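Local coordinates for protein pseudouridylate synthase RPUSD4, mitochondrial (Homo sapiens, PDB 5UBA) that catalyses the isomerisation of uridine to pseudouridine in mitochondrial RNAs, including 16S ribosomal RNA, through its RluA-family pseudouridine synthase domain, at residues Leu30-Leu36 with Leu269-Cys273; Gln101-Phe106 with Leu257-Leu262. One frame throughout, in Å; residues are numbered along the deposited sequence.

Interaction 1 (Leu30-Leu36 with Leu269-Cys273)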
ATOM      1  N   LEU A  30     -11.657  12.858   0.791  1.00 17.40           N
ATOM      2  CA  LEU A  30     -11.691  12.537   2.212  1.00 17.91           C
ATOM      3  C   LEU A  30     -11.546  13.732   3.128  1.00 17.78           C
ATOM      4  O   LEU A  30     -12.004  13.699   4.271  1.00 18.19           O
ATOM      5  CB  LEU A  30     -10.548  11.562   2.538  1.00 17.26           C
ATOM      6  CG  LEU A  30     -10.537  10.286   1.727  1.00 17.52           C
ATOM      7  CD1 LEU A  30      -9.295   9.477   2.070  1.00 17.17           C
ATOM      8  CD2 LEU A  30     -11.767   9.454   2.025  1.00 17.53           C
ATOM      9  N   HIS A  31     -10.840  14.754   2.658  1.00 17.58           N
ATOM     10  CA  HIS A  31     -10.567  15.960   3.445  1.00 19.21           C
ATOM     11  C   HIS A  31     -10.151  17.096   2.542  1.00 18.87           C
ATOM     12  O   HIS A  31      -9.402  16.893   1.600  1.00 18.37           O
ATOM     13  CB  HIS A  31      -9.439  15.688   4.444  1.00 18.31           C
ATOM     14  CG  HIS A  31      -9.026  16.895   5.229  1.00 19.94           C
ATOM     15  ND1 HIS A  31      -9.673  17.289   6.379  1.00 22.42           N
ATOM     16  CD2 HIS A  31      -8.051  17.807   5.012  1.00 21.33           C
ATOM     17  CE1 HIS A  31      -9.094  18.382   6.847  1.00 22.77           C
ATOM     18  NE2 HIS A  31      -8.119  18.724   6.030  1.00 22.46           N
ATOM     19  N   GLN A  32     -10.658  18.290   2.845  1.00 21.33           N
ATOM     20  CA  GLN A  32     -10.274  19.493   2.151  1.00 24.69           C
ATOM     21  C   GLN A  32     -10.082  20.615   3.149  1.00 23.58           C
ATOM     22  O   GLN A  32     -10.905  20.795   4.072  1.00 25.91           O
ATOM     23  CB  GLN A  32     -11.377  19.828   1.127  1.00 27.29           C
ATOM     24  CG  GLN A  32     -10.898  20.691  -0.001  1.00 33.00           C
ATOM     25  CD  GLN A  32     -11.828  20.726  -1.196  1.00 33.64           C
ATOM     26  OE1 GLN A  32     -12.836  19.997  -1.270  1.00 37.41           O
ATOM     27  NE2 GLN A  32     -11.488  21.575  -2.150  1.00 35.97           N
ATOM     28  N   ASP A  33      -8.976  21.340   3.007  1.00 22.24           N
ATOM     29  CA  ASP A  33      -8.793  22.613   3.741  1.00 23.26           C
ATOM     30  C   ASP A  33      -8.047  23.598   2.855  1.00 23.06           C
ATOM     31  O   ASP A  33      -7.849  23.329   1.666  1.00 22.71           O
ATOM     32  CB  ASP A  33      -8.164  22.382   5.123  1.00 23.65           C
ATOM     33  CG  ASP A  33      -6.760  21.797   5.078  1.00 23.17           C
ATOM     34  OD1 ASP A  33      -5.954  22.098   4.170  1.00 22.73           O
ATOM     35  OD2 ASP A  33      -6.444  21.051   6.034  1.00 26.61           O
ATOM     36  N   LYS A  34      -7.612  24.735   3.403  1.00 25.48           N
ATOM     37  CA  LYS A  34      -6.936  25.736   2.576  1.00 26.67           C
ATOM     38  C   LYS A  34      -5.603  25.246   2.022  1.00 24.02           C
ATOM     39  O   LYS A  34      -5.158  25.751   1.010  1.00 26.48           O
ATOM     40  CB  LYS A  34      -6.752  27.064   3.337  1.00 29.04           C
ATOM     41  CG  LYS A  34      -5.635  27.066   4.366  1.00 32.74           C
ATOM     42  CD  LYS A  34      -5.661  28.315   5.239  1.00 34.38           C
ATOM     43  CE  LYS A  34      -4.592  28.245   6.312  1.00 35.98           C
ATOM     44  N   ASN A  35      -4.997  24.242   2.672  1.00 23.80           N
ATOM     45  CA  ASN A  35      -3.700  23.698   2.270  1.00 21.98           C
ATOM     46  C   ASN A  35      -3.778  22.441   1.392  1.00 19.62           C
ATOM     47  O   ASN A  35      -3.007  22.293   0.449  1.00 19.72           O
ATOM     48  CB  ASN A  35      -2.876  23.313   3.502  1.00 22.79           C
ATOM     49  CG  ASN A  35      -2.610  24.483   4.437  1.00 25.89           C
ATOM     50  OD1 ASN A  35      -2.802  24.377   5.646  1.00 31.03           O
ATOM     51  ND2 ASN A  35      -2.151  25.577   3.884  1.00 25.12           N
ATOM     52  N   LEU A  36      -4.695  21.541   1.748  1.00 19.99           N
ATOM     53  CA  LEU A  36      -4.654  20.161   1.231  1.00 18.88           C
ATOM     54  C   LEU A  36      -5.956  19.725   0.587  1.00 18.22           C
ATOM     55  O   LEU A  36      -7.044  20.154   0.977  1.00 19.04           O
ATOM     56  CB  LEU A  36      -4.353  19.173   2.361  1.00 20.14           C
ATOM     57  CG  LEU A  36      -3.170  19.447   3.278  1.00 20.64           C
ATOM     58  CD1 LEU A  36      -3.118  18.345   4.334  1.00 22.79           C
ATOM     59  CD2 LEU A  36      -1.886  19.461   2.485  1.00 20.20           C
ATOM     60  N   LEU A 269      -3.512  16.165  11.892  1.00 26.73           N
ATOM     61  CA  LEU A 269      -4.539  15.809  10.943  1.00 24.69           C
ATOM     62  C   LEU A 269      -4.540  14.278  10.838  1.00 23.12           C
ATOM     63  O   LEU A 269      -3.528  13.703  10.480  1.00 24.42           O
ATOM     64  CB  LEU A 269      -4.240  16.448   9.595  1.00 27.25           C
ATOM     65  CG  LEU A 269      -5.312  16.322   8.519  1.00 28.40           C
ATOM     66  CD1 LEU A 269      -6.701  16.707   9.005  1.00 29.98           C
ATOM     67  CD2 LEU A 269      -4.908  17.167   7.324  1.00 29.83           C
ATOM     68  N   ASN A 270      -5.663  13.653  11.167  1.00 20.20           N
ATOM     69  CA  ASN A 270      -5.790  12.207  11.276  1.00 19.22           C
ATOM     70  C   ASN A 270      -6.763  11.758  10.200  1.00 18.34           C
ATOM     71  O   ASN A 270      -7.976  11.886  10.346  1.00 20.25           O
ATOM     72  CB  ASN A 270      -6.283  11.862  12.683  1.00 19.71           C
ATOM     73  CG  ASN A 270      -6.331  10.369  12.946  1.00 21.67           C
ATOM     74  OD1 ASN A 270      -6.657   9.571  12.063  1.00 21.36           O
ATOM     75  ND2 ASN A 270      -6.030   9.983  14.197  1.00 23.92           N
ATOM     76  N   LEU A 271      -6.212  11.244   9.102  1.00 17.85           N
ATOM     77  CA  LEU A 271      -6.963  10.962   7.874  1.00 17.21           C
ATOM     78  C   LEU A 271      -7.191   9.476   7.771  1.00 16.91           C
ATOM     79  O   LEU A 271      -6.230   8.695   7.883  1.00 16.01           O
ATOM     80  CB  LEU A 271      -6.153  11.431   6.661  1.00 16.99           C
ATOM     81  CG  LEU A 271      -5.823  12.933   6.644  1.00 17.40           C
ATOM     82  CD1 LEU A 271      -4.678  13.252   5.721  1.00 17.74           C
ATOM     83  CD2 LEU A 271      -7.006  13.801   6.240  1.00 17.91           C
ATOM     84  N   VAL A 272      -8.438   9.048   7.585  0.50 16.55           N
ATOM     85  CA  VAL A 272      -8.751   7.624   7.460  0.50 16.71           C
ATOM     86  C   VAL A 272      -9.662   7.412   6.263  0.50 16.79           C
ATOM     87  O   VAL A 272     -10.588   8.206   6.061  0.50 17.35           O
ATOM     88  CB  VAL A 272      -9.395   7.069   8.744  0.50 17.23           C
ATOM     89  CG1 VAL A 272      -9.853   5.616   8.562  0.50 17.36           C
ATOM     90  CG2 VAL A 272      -8.424   7.190   9.912  0.50 18.01           C
ATOM     91  N   CYS A 273      -9.410   6.335   5.501  1.00 15.49           N
ATOM     92  CA  CYS A 273     -10.131   5.998   4.269  1.00 15.77           C
ATOM     93  C   CYS A 273     -10.820   4.647   4.399  1.00 16.20           C
ATOM     94  O   CYS A 273     -10.190   3.646   4.769  1.00 15.49           O
ATOM     95  CB  CYS A 273      -9.164   5.954   3.065  1.00 15.79           C
ATOM     96  SG  CYS A 273      -9.992   5.832   1.484  1.00 17.05           S
TER
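The imidazole ring of His31 carries a methyl of Leu269 on one of its faces, with Leu269 CD1 3.9 Å from the centroid of the His31 ring and 22° off its normal. This CH-pi contact lies where two sheets of the RluA-type pseudouridine synthase domain meet: strand 31-32 edges the four-stranded antiparallel sheet, whereas strand 269-272 pairs with strand 252-259 in the mixed sheet. No hydrogen bond crosses between 30-36 and 269-273; the contact is made by side-chain packing. The methyl is offset toward the rim, where His31 CE1 is the nearest ring atom, 3.6 Å from Leu269 CD1. With CG anti to the backbone N (chi1 176°), the ring of His31 reaches out against the end of Leu269, which arrives from the opposite direction. Leu271 crosses the histidine at about a right angle and brings CD2 to 3.6 Å from His31 CB.

The ring is held in its rotation by Asp33. His31 NE2 donates a nearly straight bond of 2.9 Å to Asp33 OD2 (171°), in the plane of the ring but from well above that of the carboxylate. The other oxygen, OD1, accepts from the backbone N atoms of Asn35 and Leu36, one on each face of the carboxylate plane: an Asx turn to Asn35 N, extended by Leu36 N to an Asx motif, in the turn that connects strand 31-32 to strand 36-41. Just past the turn, Leu36 CD1 and Leu269 CD2 meet tip to tip at 3.7 Å. Leu30 and His31 both face Val38 in a classic beta bulge, and both point toward 269-273. At that end Leu30 CD1 rests 3.7 Å from Cys273 CB and 3.8 Å from Cys273 SG.

Interaction 2 (Gln101-Phe106 with Leu257-Leu262)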
ATOM      1  N   GLN A 101       6.847  20.997   2.123  1.00 19.61           N
ATOM      2  CA  GLN A 101       6.755  20.834   3.586  1.00 20.90           C
ATOM      3  C   GLN A 101       6.250  19.432   3.956  1.00 22.02           C
ATOM      4  O   GLN A 101       6.830  18.724   4.803  1.00 20.68           O
ATOM      5  CB  GLN A 101       5.859  21.906   4.169  1.00 23.59           C
ATOM      6  CG  GLN A 101       5.882  21.986   5.677  1.00 27.30           C
ATOM      7  CD  GLN A 101       4.969  23.071   6.209  1.00 29.87           C
ATOM      8  OE1 GLN A 101       4.787  24.115   5.573  1.00 34.95           O
ATOM      9  NE2 GLN A 101       4.394  22.836   7.374  1.00 33.54           N
ATOM     10  N   VAL A 102       5.209  18.994   3.267  1.00 19.75           N
ATOM     11  CA  VAL A 102       4.656  17.663   3.518  1.00 18.64           C
ATOM     12  C   VAL A 102       5.623  16.555   3.104  1.00 19.44           C
ATOM     13  O   VAL A 102       5.758  15.567   3.833  1.00 18.58           O
ATOM     14  CB  VAL A 102       3.273  17.487   2.849  1.00 17.53           C
ATOM     15  CG1 VAL A 102       2.724  16.086   3.123  1.00 17.47           C
ATOM     16  CG2 VAL A 102       2.312  18.511   3.424  1.00 18.31           C
ATOM     17  N   GLN A 103       6.278  16.702   1.955  1.00 18.32           N
ATOM     18  CA  GLN A 103       7.312  15.776   1.501  1.00 20.31           C
ATOM     19  C   GLN A 103       8.393  15.642   2.586  1.00 19.63           C
ATOM     20  O   GLN A 103       8.834  14.529   2.869  1.00 20.46           O
ATOM     21  CB  GLN A 103       7.928  16.248   0.178  1.00 23.44           C
ATOM     22  CG  GLN A 103       7.016  16.123  -1.038  1.00 25.65           C
ATOM     23  CD  GLN A 103       7.433  17.029  -2.187  1.00 29.70           C
ATOM     24  OE1 GLN A 103       8.611  17.361  -2.322  1.00 35.08           O
ATOM     25  NE2 GLN A 103       6.472  17.425  -3.025  1.00 33.02           N
ATOM     26  N   GLU A 104       8.763  16.774   3.191  1.00 21.17           N
ATOM     27  CA  GLU A 104       9.792  16.768   4.249  1.00 20.96           C
ATOM     28  C   GLU A 104       9.300  16.047   5.508  1.00 20.54           C
ATOM     29  O   GLU A 104      10.088  15.351   6.150  1.00 20.43           O
ATOM     30  CB  GLU A 104      10.246  18.200   4.538  1.00 21.43           C
ATOM     31  CG  GLU A 104      11.357  18.389   5.568  1.00 23.03           C
ATOM     32  CD  GLU A 104      12.696  17.820   5.167  1.00 24.77           C
ATOM     33  OE1 GLU A 104      12.893  17.291   4.042  1.00 25.86           O
ATOM     34  OE2 GLU A 104      13.605  17.904   6.039  1.00 26.77           O
ATOM     35  N   LEU A 105       8.021  16.187   5.855  1.00 19.76           N
ATOM     36  CA  LEU A 105       7.444  15.402   6.945  1.00 19.86           C
ATOM     37  C   LEU A 105       7.577  13.907   6.689  1.00 20.65           C
ATOM     38  O   LEU A 105       7.904  13.138   7.622  1.00 20.25           O
ATOM     39  CB  LEU A 105       5.987  15.780   7.202  1.00 19.19           C
ATOM     40  CG  LEU A 105       5.681  17.199   7.693  1.00 20.37           C
ATOM     41  CD1 LEU A 105       4.199  17.474   7.787  1.00 20.95           C
ATOM     42  CD2 LEU A 105       6.368  17.454   9.033  1.00 21.14           C
ATOM     43  N   PHE A 106       7.329  13.465   5.455  1.00 18.02           N
ATOM     44  CA  PHE A 106       7.517  12.061   5.128  1.00 19.27           C
ATOM     45  C   PHE A 106       8.986  11.651   5.190  1.00 20.06           C
ATOM     46  O   PHE A 106       9.308  10.609   5.735  1.00 20.78           O
ATOM     47  CB  PHE A 106       6.953  11.700   3.736  1.00 18.87           C
ATOM     48  CG  PHE A 106       5.461  11.504   3.697  1.00 19.61           C
ATOM     49  CD1 PHE A 106       4.906  10.255   3.902  1.00 19.41           C
ATOM     50  CD2 PHE A 106       4.622  12.553   3.427  1.00 19.61           C
ATOM     51  CE1 PHE A 106       3.533  10.071   3.838  1.00 19.80           C
ATOM     52  CE2 PHE A 106       3.250  12.384   3.378  1.00 19.67           C
ATOM     53  CZ  PHE A 106       2.705  11.128   3.591  1.00 18.10           C
ATOM     54  N   LEU A 257      -3.392   8.104   7.666  1.00 14.87           N
ATOM     55  CA  LEU A 257      -2.210   8.954   7.770  1.00 16.23           C
ATOM     56  C   LEU A 257      -2.419   9.920   8.897  1.00 16.54           C
ATOM     57  O   LEU A 257      -3.476  10.546   8.958  1.00 17.71           O
ATOM     58  CB  LEU A 257      -2.025   9.802   6.510  1.00 18.01           C
ATOM     59  CG  LEU A 257      -1.433   9.226   5.256  1.00 19.35           C
ATOM     60  CD1 LEU A 257      -1.275  10.332   4.221  1.00 21.14           C
ATOM     61  CD2 LEU A 257      -0.077   8.557   5.518  1.00 19.50           C
ATOM     62  N   ILE A 258      -1.438  10.067   9.780  1.00 16.47           N
ATOM     63  CA  ILE A 258      -1.527  11.092  10.826  1.00 18.93           C
ATOM     64  C   ILE A 258      -0.383  12.070  10.543  1.00 18.98           C
ATOM     65  O   ILE A 258       0.790  11.690  10.607  1.00 19.39           O
ATOM     66  CB  ILE A 258      -1.458  10.526  12.254  1.00 19.34           C
ATOM     67  CG1 ILE A 258      -2.491   9.396  12.445  1.00 20.35           C
ATOM     68  CG2 ILE A 258      -1.681  11.660  13.266  1.00 19.79           C
ATOM     69  CD1 ILE A 258      -2.375   8.694  13.786  1.00 22.48           C
ATOM     70  N   LEU A 259      -0.749  13.301  10.180  1.00 21.61           N
ATOM     71  CA  LEU A 259       0.204  14.349   9.816  1.00 23.24           C
ATOM     72  C   LEU A 259       0.317  15.295  11.009  1.00 24.24           C
ATOM     73  O   LEU A 259      -0.700  15.692  11.569  1.00 25.05           O
ATOM     74  CB  LEU A 259      -0.302  15.179   8.632  1.00 25.10           C
ATOM     75  CG  LEU A 259      -0.348  14.604   7.230  1.00 27.10           C
ATOM     76  CD1 LEU A 259      -1.099  15.563   6.305  1.00 28.62           C
ATOM     77  CD2 LEU A 259       1.062  14.422   6.718  1.00 28.12           C
ATOM     78  N   PRO A 260       1.545  15.683  11.385  1.00 26.15           N
ATOM     79  CA  PRO A 260       1.667  16.735  12.396  1.00 28.99           C
ATOM     80  C   PRO A 260       1.114  18.063  11.881  1.00 31.13           C
ATOM     81  O   PRO A 260       0.858  18.218  10.673  1.00 29.50           O
ATOM     82  CB  PRO A 260       3.180  16.805  12.668  1.00 29.29           C
ATOM     83  CG  PRO A 260       3.830  16.165  11.515  1.00 29.01           C
ATOM     84  CD  PRO A 260       2.840  15.236  10.863  1.00 27.02           C
ATOM     85  N   ALA A 261       0.897  19.003  12.796  1.00 37.44           N
ATOM     86  CA  ALA A 261       0.341  20.318  12.444  1.00 41.34           C
ATOM     87  C   ALA A 261       1.206  21.033  11.401  1.00 41.55           C
ATOM     88  O   ALA A 261       2.436  20.995  11.474  1.00 44.17           O
ATOM     89  CB  ALA A 261       0.193  21.182  13.690  1.00 43.50           C
ATOM     90  N   LEU A 262       0.551  21.652  10.423  1.00 44.66           N
ATOM     91  CA  LEU A 262       1.241  22.304   9.306  1.00 46.99           C
ATOM     92  C   LEU A 262       1.430  23.800   9.544  1.00 49.29           C
ATOM     93  O   LEU A 262       2.457  24.364   9.156  1.00 51.17           O
ATOM     94  CB  LEU A 262       0.481  22.050   7.995  1.00 47.54           C
ATOM     95  CG  LEU A 262       0.544  20.604   7.474  1.00 46.72           C
ATOM     96  CD1 LEU A 262      -0.459  20.389   6.350  1.00 47.89           C
ATOM     97  CD2 LEU A 262       1.951  20.243   7.010  1.00 46.21           C
TER
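Leu105 and Pro260 form the apolar centre, meeting tip to tip: Pro260 CG is 3.8 Å from Leu105 CD2 and 4.0 Å from Leu105 CD1, so both methyls of the leucine bear on the proline ring. Leu262 crosses Leu105 obliquely, its CD2 lying 3.7 Å from Leu105 CD1. One helical turn back, Val102 CG2 approaches Leu262 CD2 at 4.0 Å, and its other methyl, CG1, packs loosely on Leu259 CD2 (4.3 Å).

Further along the helix, Phe106 meets Leu257 at about a right angle. Leu257 CD1 comes to the ring edge, 4.1 Å from Phe106 CZ, and Val102 CG1 also lies at the edge of the ring, in its plane. The phenyl is stacked in addition with the ring of His80.

These residues place helix 96-107, which links strand 89-93 to strand 112-120, over strand 252-259 of the mixed sheet of the pseudouridine synthase domain. The axes of the two short segments pass 10.7 Å apart and make an angle of 112°, so the helix runs across the strand and covers its end and the loop that follows.

At the partly exposed edge of the contact, Gln101 extends to the loop, CG anti to the backbone N (chi1 -170°) and the chain extended beyond it. Its NE2 touches Leu262 CD2 and donates a hydrogen bond of 3.0 Å to Leu262 O, at 158°. The acceptor lies in the amide plane of Gln101, and the N-H comes in on a lone pair in the carbonyl plane of Leu262, the last modelled residue before the gap at 263-266.

Interactions 1 and 2 share one strand pair and lie with their centres about 12 Å apart. Strands 252-259 and 269-272, consecutive and antiparallel, are probably joined by backbone hydrogen bonds from Leu259 N to Leu269 O and from Leu271 N to Leu257 O, both 2.8 Å. Strand 269-272 offers side chains to 30-36, and strand 252-259 to helix 96-107. The apolar parts also meet directly, with Leu36 CD1 of interaction 1 3.9 Å from Leu262 CD1 of interaction 2. Both segments of interaction 2 fall between the two segments of interaction 1 in the sequence. Both contacts lie away from Asp83, the probable catalytic residue by similarity, and from the bound calcium ion.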